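Local structure of putative polyprenyl synthetase (Streptomyces coelicolor, 3NF2) at residues Ala23-Val34 with Gln117-Leu128; Val77-Leu85 with Ala129-Gly137. The protein probably catalyses magnesium-dependent chain elongation of isoprenoid diphosphates, as a prenyltransferase of the FPP/GGPP synthase family. One frame throughout, in Å; residues are numbered along the deposited sequence.

Contact 1 (23-34 with 117-128) and contact 2 (77-85 with 129-137) use successive parts of helix 115-134, and their centres lie about 15 Å apart on the same side of the chain's centre. Along the chain the segments alternate: 23-34, then 77-85, then 117-128 and 129-137. The first half of the shared helix receives the turn between helices 5-25 and 31-38, the second half the start of helix 77-98. L85 joins the two, its CD1 lying 4.0 Å from L128 CG. Both contacts also touch the second subunit, so helix 115-134 packs within its own chain and takes part in the dimer of this largely helical protein.

Contact 1: residues Ala23-Val34 with Gln117-Leu128; sequences AVDRLAPPMDTV and QAILVGDALFAL
M31 and V121 bring the backbones closest, their CA atoms 5.6 Å apart, and the contact is mostly apolar, with no hydrogen bond across it. The side chain of M31 runs past that of V121 in the opposite direction, its CB 3.9 Å from V121 CG2, and then crosses L120 at about a right angle. Its nearly extended second torsion (chi2 -166°) carries SD out to L120 and A124, where it settles 3.7 Å from L120 CG and 3.8 Å from A124 CB. Were M31 shortened to an alanine, the CB contact with V121 could remain, but a gap would probably open beside L120 and A124, where the thioether now lies.

Aliphatic side chains fill the flanks. V121 CG2 is shared, meeting the CA of M31 and V34 CG1, the latter at 3.7 Å. L27 puts CD2 over the methyl of A124 at 4.1 Å, while V24 CG2 meets L125 CD2. At the far end L128 CD2 lies against A23, 4.0 Å from its CB; with CG anti to the backbone N (chi1 -172°), the side chain is carried toward A23. At the other end the polar side chain of Q117 crosses P30 and V34 at about right angles.

The turn is shaped within its own segment by a cis peptide before P30 and by bonds to the P30 carbonyl. P30 is the N-cap of helix 31-38, and its O accepts from both V34 N and T33 OG1; T33 OG1 lies 3.0 Å from P30 O, 24° out of the carbonyl plane.

On another face of helix 115-134, D123 OD2 bonds H93 ND1 of the second subunit. The arrangement is two helices joined by a short turn and packed on helix 115-134, within the mostly helical fold of the trans-prenyltransferases.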
ATOM      1  N   ALA A  23       3.704  16.187   7.786  1.00 47.06           N
ATOM      2  CA  ALA A  23       4.301  14.984   7.195  1.00 44.35           C
ATOM      3  C   ALA A  23       3.831  14.810   5.761  1.00 41.42           C
ATOM      4  O   ALA A  23       4.579  14.360   4.908  1.00 49.59           O
ATOM      5  CB  ALA A  23       3.986  13.753   8.029  1.00 39.43           C
ATOM      6  N   VAL A  24       2.591  15.204   5.502  1.00 48.49           N
ATOM      7  CA  VAL A  24       1.998  15.115   4.165  1.00 49.54           C
ATOM      8  C   VAL A  24       2.596  16.138   3.178  1.00 51.94           C
ATOM      9  O   VAL A  24       2.864  15.818   2.010  1.00 45.33           O
ATOM     10  CB  VAL A  24       0.459  15.227   4.265  1.00 51.65           C
ATOM     11  CG1 VAL A  24      -0.171  15.782   2.980  1.00 54.25           C
ATOM     12  CG2 VAL A  24      -0.138  13.874   4.661  1.00 50.31           C
ATOM     13  N   ASP A  25       2.834  17.355   3.661  1.00 54.79           N
ATOM     14  CA  ASP A  25       3.474  18.405   2.857  1.00 56.83           C
ATOM     15  C   ASP A  25       4.912  18.042   2.419  1.00 54.88           C
ATOM     16  O   ASP A  25       5.426  18.591   1.442  1.00 55.77           O
ATOM     17  CB  ASP A  25       3.440  19.751   3.611  1.00 56.65           C
ATOM     18  CG  ASP A  25       2.016  20.336   3.735  1.00 59.62           C
ATOM     19  OD1 ASP A  25       1.878  21.456   4.262  1.00 52.40           O
ATOM     20  OD2 ASP A  25       1.031  19.693   3.310  1.00 63.79           O
ATOM     21  N   ARG A  26       5.534  17.107   3.139  1.00 52.66           N
ATOM     22  CA  ARG A  26       6.901  16.652   2.863  1.00 49.97           C
ATOM     23  C   ARG A  26       7.007  15.585   1.764  1.00 49.78           C
ATOM     24  O   ARG A  26       8.107  15.207   1.382  1.00 53.75           O
ATOM     25  CB  ARG A  26       7.535  16.117   4.144  1.00 48.58           C
ATOM     26  CG  ARG A  26       7.917  17.185   5.151  1.00 55.86           C
ATOM     27  CD  ARG A  26       9.407  17.452   5.147  1.00 76.84           C
ATOM     28  NE  ARG A  26      10.146  16.382   5.817  1.00 84.69           N
ATOM     29  CZ  ARG A  26      11.448  16.154   5.663  1.00 90.19           C
ATOM     30  NH1 ARG A  26      12.174  16.916   4.852  1.00 88.01           N
ATOM     31  NH2 ARG A  26      12.024  15.156   6.319  1.00 90.98           N
ATOM     32  N   LEU A  27       5.876  15.087   1.275  1.00 52.93           N
ATOM     33  CA  LEU A  27       5.865  14.097   0.191  1.00 51.68           C
ATOM     34  C   LEU A  27       6.325  14.700  -1.137  1.00 49.60           C
ATOM     35  O   LEU A  27       6.024  15.850  -1.451  1.00 50.42           O
ATOM     36  CB  LEU A  27       4.464  13.508   0.004  1.00 50.70           C
ATOM     37  CG  LEU A  27       3.741  12.661   1.051  1.00 47.90           C
ATOM     38  CD1 LEU A  27       2.289  12.509   0.600  1.00 48.78           C
ATOM     39  CD2 LEU A  27       4.374  11.296   1.231  1.00 38.80           C
ATOM     40  N   ALA A  28       7.036  13.902  -1.920  1.00 53.38           N
ATOM     41  CA  ALA A  28       7.549  14.334  -3.216  1.00 53.93           C
ATOM     42  C   ALA A  28       6.399  14.721  -4.168  1.00 51.96           C
ATOM     43  O   ALA A  28       5.387  14.025  -4.220  1.00 45.88           O
ATOM     44  CB  ALA A  28       8.411  13.230  -3.821  1.00 43.06           C
ATOM     45  N   PRO A  29       6.534  15.860  -4.881  1.00 56.31           N
ATOM     46  CA  PRO A  29       5.552  16.304  -5.892  1.00 56.97           C
ATOM     47  C   PRO A  29       5.253  15.243  -6.964  1.00 59.72           C
ATOM     48  O   PRO A  29       6.176  14.564  -7.416  1.00 65.49           O
ATOM     49  CB  PRO A  29       6.243  17.512  -6.519  1.00 59.16           C
ATOM     50  CG  PRO A  29       7.020  18.101  -5.371  1.00 58.00           C
ATOM     51  CD  PRO A  29       7.547  16.901  -4.613  1.00 54.17           C
ATOM     52  N   PRO A  30       3.974  15.089  -7.374  1.00 60.95           N
ATOM     53  CA  PRO A  30       2.774  15.855  -7.011  1.00 58.65           C
ATOM     54  C   PRO A  30       2.025  15.322  -5.783  1.00 55.83           C
ATOM     55  O   PRO A  30       0.939  15.821  -5.470  1.00 54.07           O
ATOM     56  CB  PRO A  30       1.883  15.668  -8.238  1.00 58.16           C
ATOM     57  CG  PRO A  30       2.192  14.267  -8.686  1.00 58.24           C
ATOM     58  CD  PRO A  30       3.649  14.013  -8.333  1.00 59.73           C
ATOM     59  N   MET A  31       2.601  14.332  -5.099  1.00 52.32           N
ATOM     60  CA  MET A  31       1.907  13.619  -4.015  1.00 46.21           C
ATOM     61  C   MET A  31       1.492  14.511  -2.849  1.00 45.81           C
ATOM     62  O   MET A  31       0.463  14.271  -2.238  1.00 46.62           O
ATOM     63  CB  MET A  31       2.723  12.421  -3.511  1.00 46.51           C
ATOM     64  CG  MET A  31       3.161  11.453  -4.613  1.00 33.24           C
ATOM     65  SD  MET A  31       3.756   9.878  -3.981  1.00 30.06           S
ATOM     66  CE  MET A  31       5.318  10.402  -3.307  1.00 28.87           C
ATOM     67  N   ASP A  32       2.270  15.553  -2.565  1.00 46.02           N
ATOM     68  CA  ASP A  32       1.929  16.485  -1.485  1.00 45.82           C
ATOM     69  C   ASP A  32       0.656  17.289  -1.788  1.00 47.68           C
ATOM     70  O   ASP A  32      -0.173  17.470  -0.902  1.00 45.46           O
ATOM     71  CB  ASP A  32       3.107  17.415  -1.143  1.00 42.58           C
ATOM     72  CG  ASP A  32       3.569  18.252  -2.327  1.00 43.56           C
ATOM     73  OD1 ASP A  32       3.382  17.834  -3.489  1.00 56.17           O
ATOM     74  OD2 ASP A  32       4.126  19.337  -2.097  1.00 44.43           O
ATOM     75  N   THR A  33       0.496  17.738  -3.036  1.00 48.02           N
ATOM     76  CA  THR A  33      -0.682  18.515  -3.420  1.00 45.47           C
ATOM     77  C   THR A  33      -1.908  17.634  -3.605  1.00 44.24           C
ATOM     78  O   THR A  33      -3.015  18.009  -3.216  1.00 48.84           O
ATOM     79  CB  THR A  33      -0.451  19.404  -4.685  1.00 48.03           C
ATOM     80  OG1 THR A  33      -0.049  18.595  -5.804  1.00 46.78           O
ATOM     81  CG2 THR A  33       0.614  20.464  -4.410  1.00 45.53           C
ATOM     82  N   VAL A  34      -1.711  16.458  -4.184  1.00 45.19           N
ATOM     83  CA  VAL A  34      -2.815  15.524  -4.400  1.00 41.32           C
ATOM     84  C   VAL A  34      -3.386  15.018  -3.068  1.00 42.94           C
ATOM     85  O   VAL A  34      -4.611  14.899  -2.914  1.00 39.80           O
ATOM     86  CB  VAL A  34      -2.386  14.367  -5.327  1.00 41.55           C
ATOM     87  CG1 VAL A  34      -3.464  13.307  -5.416  1.00 44.72           C
ATOM     88  CG2 VAL A  34      -2.074  14.907  -6.716  1.00 29.54           C
ATOM     89  N   GLN A 117      -2.753   8.522  -9.739  1.00 41.90           N
ATOM     90  CA  GLN A 117      -2.353   9.340  -8.601  1.00 47.86           C
ATOM     91  C   GLN A 117      -3.081   8.982  -7.301  1.00 46.58           C
ATOM     92  O   GLN A 117      -2.536   9.179  -6.216  1.00 50.51           O
ATOM     93  CB  GLN A 117      -2.479  10.826  -8.932  1.00 52.00           C
ATOM     94  CG  GLN A 117      -1.169  11.445  -9.428  1.00 61.36           C
ATOM     95  CD  GLN A 117      -1.392  12.541 -10.439  1.00 76.57           C
ATOM     96  OE1 GLN A 117      -1.542  12.278 -11.634  1.00 88.22           O
ATOM     97  NE2 GLN A 117      -1.413  13.785  -9.971  1.00 78.58           N
ATOM     98  N   ALA A 118      -4.292   8.440  -7.411  1.00 45.31           N
ATOM     99  CA  ALA A 118      -5.021   7.937  -6.241  1.00 42.61           C
ATOM    100  C   ALA A 118      -4.323   6.712  -5.656  1.00 40.66           C
ATOM    101  O   ALA A 118      -4.161   6.609  -4.442  1.00 38.69           O
ATOM    102  CB  ALA A 118      -6.463   7.616  -6.598  1.00 41.46           C
ATOM    103  N   ILE A 119      -3.880   5.813  -6.535  1.00 43.34           N
ATOM    104  CA  ILE A 119      -3.125   4.616  -6.143  1.00 42.14           C
ATOM    105  C   ILE A 119      -1.806   4.990  -5.488  1.00 37.68           C
ATOM    106  O   ILE A 119      -1.441   4.444  -4.453  1.00 45.26           O
ATOM    107  CB  ILE A 119      -2.855   3.690  -7.350  1.00 42.66           C
ATOM    108  CG1 ILE A 119      -4.170   3.168  -7.914  1.00 41.56           C
ATOM    109  CG2 ILE A 119      -1.979   2.500  -6.943  1.00 40.83           C
ATOM    110  CD1 ILE A 119      -4.118   2.809  -9.394  1.00 39.13           C
ATOM    111  N   LEU A 120      -1.121   5.950  -6.097  1.00 40.03           N
ATOM    112  CA  LEU A 120       0.214   6.367  -5.695  1.00 36.39           C
ATOM    113  C   LEU A 120       0.211   7.045  -4.326  1.00 37.81           C
ATOM    114  O   LEU A 120       0.936   6.635  -3.415  1.00 36.77           O
ATOM    115  CB  LEU A 120       0.753   7.324  -6.747  1.00 33.28           C
ATOM    116  CG  LEU A 120       2.171   7.866  -6.630  1.00 41.94           C
ATOM    117  CD1 LEU A 120       3.188   6.794  -6.985  1.00 32.21           C
ATOM    118  CD2 LEU A 120       2.323   9.105  -7.518  1.00 43.70           C
ATOM    119  N   VAL A 121      -0.620   8.072  -4.184  1.00 36.49           N
ATOM    120  CA  VAL A 121      -0.732   8.785  -2.912  1.00 42.08           C
ATOM    121  C   VAL A 121      -1.254   7.864  -1.794  1.00 39.39           C
ATOM    122  O   VAL A 121      -0.760   7.895  -0.672  1.00 45.16           O
ATOM    123  CB  VAL A 121      -1.560  10.082  -3.071  1.00 40.46           C
ATOM    124  CG1 VAL A 121      -1.683  10.801  -1.747  1.00 41.40           C
ATOM    125  CG2 VAL A 121      -0.876  11.010  -4.083  1.00 34.98           C
ATOM    126  N   GLY A 122      -2.216   7.014  -2.121  1.00 37.79           N
ATOM    127  CA  GLY A 122      -2.628   5.948  -1.213  1.00 34.07           C
ATOM    128  C   GLY A 122      -1.452   5.144  -0.695  1.00 42.67           C
ATOM    129  O   GLY A 122      -1.269   5.030   0.535  1.00 42.40           O
ATOM    130  N   ASP A 123      -0.638   4.607  -1.615  1.00 34.05           N
ATOM    131  CA  ASP A 123       0.573   3.865  -1.224  1.00 36.96           C
ATOM    132  C   ASP A 123       1.530   4.689  -0.360  1.00 34.49           C
ATOM    133  O   ASP A 123       2.151   4.167   0.562  1.00 37.80           O
ATOM    134  CB  ASP A 123       1.342   3.378  -2.455  1.00 32.84           C
ATOM    135  CG  ASP A 123       0.623   2.280  -3.194  1.00 40.63           C
ATOM    136  OD1 ASP A 123      -0.263   1.637  -2.602  1.00 48.10           O
ATOM    137  OD2 ASP A 123       0.948   2.049  -4.376  1.00 49.26           O
ATOM    138  N   ALA A 124       1.664   5.969  -0.699  1.00 33.25           N
ATOM    139  CA  ALA A 124       2.598   6.846  -0.037  1.00 38.52           C
ATOM    140  C   ALA A 124       2.178   7.088   1.404  1.00 38.31           C
ATOM    141  O   ALA A 124       3.023   7.122   2.284  1.00 40.02           O
ATOM    142  CB  ALA A 124       2.708   8.155  -0.784  1.00 37.39           C
ATOM    143  N   LEU A 125       0.872   7.233   1.633  1.00 40.23           N
ATOM    144  CA  LEU A 125       0.333   7.427   2.981  1.00 40.46           C
ATOM    145  C   LEU A 125       0.521   6.190   3.854  1.00 40.24           C
ATOM    146  O   LEU A 125       0.840   6.302   5.040  1.00 43.88           O
ATOM    147  CB  LEU A 125      -1.146   7.834   2.936  1.00 38.74           C
ATOM    148  CG  LEU A 125      -1.563   9.194   2.345  1.00 40.87           C
ATOM    149  CD1 LEU A 125      -3.045   9.450   2.613  1.00 39.21           C
ATOM    150  CD2 LEU A 125      -0.737  10.367   2.851  1.00 35.85           C
ATOM    151  N   PHE A 126       0.339   5.013   3.256  1.00 42.33           N
ATOM    152  CA  PHE A 126       0.517   3.751   3.960  1.00 40.41           C
ATOM    153  C   PHE A 126       1.991   3.521   4.325  1.00 41.52           C
ATOM    154  O   PHE A 126       2.296   3.059   5.430  1.00 45.28           O
ATOM    155  CB  PHE A 126      -0.069   2.585   3.145  1.00 43.42           C
ATOM    156  CG  PHE A 126      -0.018   1.241   3.850  1.00 47.56           C
ATOM    157  CD1 PHE A 126      -0.139   1.130   5.239  1.00 44.94           C
ATOM    158  CD2 PHE A 126       0.099   0.078   3.113  1.00 70.40           C
ATOM    159  CE1 PHE A 126      -0.082  -0.116   5.871  1.00 46.78           C
ATOM    160  CE2 PHE A 126       0.154  -1.174   3.737  1.00 73.35           C
ATOM    161  CZ  PHE A 126       0.063  -1.265   5.120  1.00 57.14           C
ATOM    162  N   ALA A 127       2.902   3.862   3.421  1.00 37.90           N
ATOM    163  CA  ALA A 127       4.328   3.780   3.751  1.00 42.09           C
ATOM    164  C   ALA A 127       4.749   4.836   4.793  1.00 45.02           C
ATOM    165  O   ALA A 127       5.580   4.557   5.667  1.00 41.18           O
ATOM    166  CB  ALA A 127       5.180   3.877   2.504  1.00 32.74           C
ATOM    167  N   LEU A 128       4.160   6.030   4.707  1.00 38.42           N
ATOM    168  CA  LEU A 128       4.445   7.102   5.669  1.00 46.67           C
ATOM    169  C   LEU A 128       4.003   6.770   7.100  1.00 47.10           C
ATOM    170  O   LEU A 128       4.617   7.223   8.069  1.00 51.13           O
ATOM    171  CB  LEU A 128       3.806   8.425   5.204  1.00 41.81           C
ATOM    172  CG  LEU A 128       4.138   9.710   5.964  1.00 34.83           C
ATOM    173  CD1 LEU A 128       5.657  10.029   6.019  1.00 33.50           C
ATOM    174  CD2 LEU A 128       3.380  10.862   5.366  1.00 41.97           C
TER

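Contact 2: residues Val77-Leu85 with Ala129-Gly137; sequences VPGAVAVEL and ANEVLLELG
P78, V132 and A129 each bury about 60 Å² here, and V132 packs as a knob into the hole formed by P78, V81, A82 and L85. V132 CG1, anti to the backbone N (chi1 151°), makes the closer approaches of its two methyls: V132 CG1 comes 3.4 Å from P78 O, and V132 CG1 lies 3.9 Å from V81 CG1. The side chains of V81 and V132 cross at about a right angle.

P78 uses two parts of its ring. CB meets L133 CD2 at 4.0 Å, whereas CG reaches L136 CD1, the leucine crossing the ring nearly perpendicularly.

A129 marks the tightest backbone approach, its CA 4.2 Å from that of A82. Such closeness is possible because both side chains are single methyls: A129 CB lies 3.5 Å from A82 O and 3.8 Å from L85 CB. A82 CB in turn touches L133 CD1.

The two helical segments are nearly antiparallel, at 170°, with axes 8.4 Å apart, and no hydrogen bond links them. V77 and V81 also pack on V19 of helix 5-25, while L133 rests on T145 of helix 139-165 and I194 of helix 173-198. E84, on the side turned to helix 57-67, forms a salt bridge with R58, and E131 forms one with R153 of the second subunit.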
ATOM      1  N   VAL A  77       0.688  10.526  19.992  1.00 56.57           N
ATOM      2  CA  VAL A  77       0.508  11.301  18.752  1.00 57.72           C
ATOM      3  C   VAL A  77       1.067  10.620  17.480  1.00 56.82           C
ATOM      4  O   VAL A  77       0.382  10.625  16.460  1.00 59.46           O
ATOM      5  CB  VAL A  77       0.903  12.814  18.901  1.00 56.65           C
ATOM      6  CG1 VAL A  77       1.144  13.495  17.539  1.00 47.48           C
ATOM      7  CG2 VAL A  77      -0.187  13.549  19.644  1.00 56.53           C
ATOM      8  N   PRO A  78       2.275  10.006  17.548  1.00 54.65           N
ATOM      9  CA  PRO A  78       2.705   9.178  16.412  1.00 50.96           C
ATOM     10  C   PRO A  78       1.689   8.095  16.054  1.00 51.96           C
ATOM     11  O   PRO A  78       1.443   7.841  14.866  1.00 53.27           O
ATOM     12  CB  PRO A  78       3.990   8.528  16.923  1.00 50.53           C
ATOM     13  CG  PRO A  78       4.544   9.508  17.882  1.00 44.59           C
ATOM     14  CD  PRO A  78       3.373  10.192  18.521  1.00 52.95           C
ATOM     15  N   GLY A  79       1.102   7.492  17.087  1.00 52.58           N
ATOM     16  CA  GLY A  79       0.081   6.461  16.936  1.00 44.33           C
ATOM     17  C   GLY A  79      -1.177   6.976  16.276  1.00 40.16           C
ATOM     18  O   GLY A  79      -1.733   6.311  15.420  1.00 48.31           O
ATOM     19  N   ALA A  80      -1.615   8.171  16.661  1.00 42.32           N
ATOM     20  CA  ALA A  80      -2.808   8.798  16.080  1.00 42.22           C
ATOM     21  C   ALA A  80      -2.604   9.208  14.635  1.00 46.76           C
ATOM     22  O   ALA A  80      -3.545   9.166  13.841  1.00 46.37           O
ATOM     23  CB  ALA A  80      -3.211  10.019  16.890  1.00 44.26           C
ATOM     24  N   VAL A  81      -1.381   9.634  14.318  1.00 43.74           N
ATOM     25  CA  VAL A  81      -1.020  10.089  12.980  1.00 42.34           C
ATOM     26  C   VAL A  81      -0.971   8.876  12.038  1.00 41.58           C
ATOM     27  O   VAL A  81      -1.573   8.889  10.963  1.00 38.18           O
ATOM     28  CB  VAL A  81       0.312  10.921  13.003  1.00 44.97           C
ATOM     29  CG1 VAL A  81       0.904  11.112  11.606  1.00 39.02           C
ATOM     30  CG2 VAL A  81       0.073  12.279  13.637  1.00 37.94           C
ATOM     31  N   ALA A  82      -0.309   7.817  12.482  1.00 34.59           N
ATOM     32  CA  ALA A  82      -0.218   6.581  11.718  1.00 41.29           C
ATOM     33  C   ALA A  82      -1.597   5.969  11.416  1.00 46.71           C
ATOM     34  O   ALA A  82      -1.837   5.508  10.288  1.00 48.60           O
ATOM     35  CB  ALA A  82       0.664   5.583  12.446  1.00 35.88           C
ATOM     36  N   VAL A  83      -2.488   5.985  12.416  1.00 43.58           N
ATOM     37  CA  VAL A  83      -3.859   5.489  12.273  1.00 37.06           C
ATOM     38  C   VAL A  83      -4.642   6.314  11.239  1.00 45.62           C
ATOM     39  O   VAL A  83      -5.354   5.758  10.393  1.00 46.64           O
ATOM     40  CB  VAL A  83      -4.608   5.459  13.638  1.00 38.03           C
ATOM     41  CG1 VAL A  83      -6.104   5.353  13.446  1.00 30.55           C
ATOM     42  CG2 VAL A  83      -4.154   4.273  14.474  1.00 40.97           C
ATOM     43  N   GLU A  84      -4.482   7.633  11.294  1.00 42.21           N
ATOM     44  CA  GLU A  84      -5.157   8.515  10.356  1.00 40.82           C
ATOM     45  C   GLU A  84      -4.652   8.342   8.933  1.00 43.42           C
ATOM     46  O   GLU A  84      -5.423   8.446   7.977  1.00 42.57           O
ATOM     47  CB  GLU A  84      -4.989   9.967  10.782  1.00 42.01           C
ATOM     48  CG  GLU A  84      -5.844  10.377  11.970  1.00 49.00           C
ATOM     49  CD  GLU A  84      -7.257   9.839  11.890  1.00 52.11           C
ATOM     50  OE1 GLU A  84      -7.536   8.833  12.577  1.00 40.76           O
ATOM     51  OE2 GLU A  84      -8.077  10.415  11.138  1.00 50.27           O
ATOM     52  N   LEU A  85      -3.350   8.087   8.808  1.00 44.27           N
ATOM     53  CA  LEU A  85      -2.709   7.892   7.518  1.00 47.33           C
ATOM     54  C   LEU A  85      -3.186   6.610   6.843  1.00 46.33           C
ATOM     55  O   LEU A  85      -3.546   6.633   5.661  1.00 48.24           O
ATOM     56  CB  LEU A  85      -1.182   7.914   7.659  1.00 45.36           C
ATOM     57  CG  LEU A  85      -0.554   9.300   7.834  1.00 40.64           C
ATOM     58  CD1 LEU A  85       0.913   9.194   8.270  1.00 31.05           C
ATOM     59  CD2 LEU A  85      -0.685  10.163   6.577  1.00 30.19           C
ATOM     60  N   ALA A 129       2.935   5.984   7.217  1.00 47.30           N
ATOM     61  CA  ALA A 129       2.362   5.621   8.509  1.00 42.17           C
ATOM     62  C   ALA A 129       3.324   4.750   9.267  1.00 43.09           C
ATOM     63  O   ALA A 129       3.550   4.958  10.462  1.00 43.69           O
ATOM     64  CB  ALA A 129       1.025   4.901   8.327  1.00 42.82           C
ATOM     65  N   ASN A 130       3.891   3.778   8.560  1.00 41.29           N
ATOM     66  CA  ASN A 130       4.915   2.901   9.112  1.00 48.40           C
ATOM     67  C   ASN A 130       6.176   3.670   9.485  1.00 50.50           C
ATOM     68  O   ASN A 130       6.816   3.363  10.488  1.00 54.02           O
ATOM     69  CB  ASN A 130       5.260   1.789   8.115  1.00 49.14           C
ATOM     70  CG  ASN A 130       4.126   0.816   7.916  1.00 44.22           C
ATOM     71  OD1 ASN A 130       3.453   0.434   8.862  1.00 46.22           O
ATOM     72  ND2 ASN A 130       3.915   0.403   6.681  1.00 60.77           N
ATOM     73  N   GLU A 131       6.510   4.673   8.675  1.00 51.28           N
ATOM     74  CA  GLU A 131       7.659   5.537   8.917  1.00 51.94           C
ATOM     75  C   GLU A 131       7.467   6.349  10.189  1.00 48.43           C
ATOM     76  O   GLU A 131       8.367   6.424  11.013  1.00 44.57           O
ATOM     77  CB  GLU A 131       7.873   6.488   7.739  1.00 53.38           C
ATOM     78  CG  GLU A 131       9.170   7.277   7.781  1.00 60.28           C
ATOM     79  CD  GLU A 131      10.338   6.505   7.186  1.00 77.70           C
ATOM     80  OE1 GLU A 131      10.920   5.651   7.895  1.00 78.12           O
ATOM     81  OE2 GLU A 131      10.678   6.759   6.007  1.00 80.55           O
ATOM     82  N   VAL A 132       6.287   6.944  10.341  1.00 43.19           N
ATOM     83  CA  VAL A 132       5.978   7.814  11.473  1.00 43.76           C
ATOM     84  C   VAL A 132       6.165   7.100  12.820  1.00 48.12           C
ATOM     85  O   VAL A 132       6.545   7.721  13.814  1.00 49.99           O
ATOM     86  CB  VAL A 132       4.570   8.454  11.303  1.00 40.81           C
ATOM     87  CG1 VAL A 132       3.889   8.767  12.638  1.00 43.27           C
ATOM     88  CG2 VAL A 132       4.675   9.709  10.454  1.00 45.69           C
ATOM     89  N   LEU A 133       5.944   5.789  12.828  1.00 49.97           N
ATOM     90  CA  LEU A 133       6.168   4.982  14.020  1.00 53.75           C
ATOM     91  C   LEU A 133       7.613   4.508  14.146  1.00 51.99           C
ATOM     92  O   LEU A 133       8.232   4.707  15.183  1.00 53.05           O
ATOM     93  CB  LEU A 133       5.206   3.786  14.062  1.00 52.23           C
ATOM     94  CG  LEU A 133       3.722   4.141  14.202  1.00 54.87           C
ATOM     95  CD1 LEU A 133       2.853   2.910  13.981  1.00 45.77           C
ATOM     96  CD2 LEU A 133       3.433   4.787  15.564  1.00 55.98           C
ATOM     97  N   LEU A 134       8.137   3.890  13.090  1.00 52.44           N
ATOM     98  CA  LEU A 134       9.474   3.297  13.114  1.00 51.63           C
ATOM     99  C   LEU A 134      10.616   4.325  13.249  1.00 55.44           C
ATOM    100  O   LEU A 134      11.684   3.972  13.757  1.00 53.43           O
ATOM    101  CB  LEU A 134       9.690   2.375  11.906  1.00 53.69           C
ATOM    102  CG  LEU A 134       8.877   1.070  11.825  1.00 52.21           C
ATOM    103  CD1 LEU A 134       8.732   0.586  10.389  1.00 46.84           C
ATOM    104  CD2 LEU A 134       9.471  -0.040  12.685  1.00 55.93           C
ATOM    105  N   GLU A 135      10.366   5.579  12.834  1.00 51.08           N
ATOM    106  CA  GLU A 135      11.276   6.732  13.035  1.00 54.85           C
ATOM    107  C   GLU A 135      11.793   6.845  14.464  1.00 57.37           C
ATOM    108  O   GLU A 135      12.916   7.310  14.685  1.00 59.17           O
ATOM    109  CB  GLU A 135      10.587   8.070  12.694  1.00 52.16           C
ATOM    110  CG  GLU A 135      10.847   8.579  11.300  1.00 57.22           C
ATOM    111  CD  GLU A 135      10.080   9.857  10.936  1.00 59.94           C
ATOM    112  OE1 GLU A 135       9.094  10.237  11.614  1.00 51.47           O
ATOM    113  OE2 GLU A 135      10.474  10.487   9.933  1.00 61.94           O
ATOM    114  N   LEU A 136      10.960   6.429  15.420  1.00 58.97           N
ATOM    115  CA  LEU A 136      11.273   6.516  16.846  1.00 59.93           C
ATOM    116  C   LEU A 136      12.429   5.607  17.274  1.00 59.82           C
ATOM    117  O   LEU A 136      13.145   5.921  18.228  1.00 61.15           O
ATOM    118  CB  LEU A 136      10.018   6.254  17.683  1.00 59.26           C
ATOM    119  CG  LEU A 136       8.887   7.263  17.442  1.00 61.97           C
ATOM    120  CD1 LEU A 136       7.569   6.766  18.010  1.00 69.48           C
ATOM    121  CD2 LEU A 136       9.232   8.636  18.005  1.00 67.52           C
ATOM    122  N   GLY A 137      12.612   4.495  16.561  1.00 58.65           N
ATOM    123  CA  GLY A 137      13.753   3.604  16.776  1.00 56.46           C
ATOM    124  C   GLY A 137      13.691   2.723  18.012  1.00 59.82           C
ATOM    125  O   GLY A 137      14.618   1.952  18.266  1.00 60.98           O
TER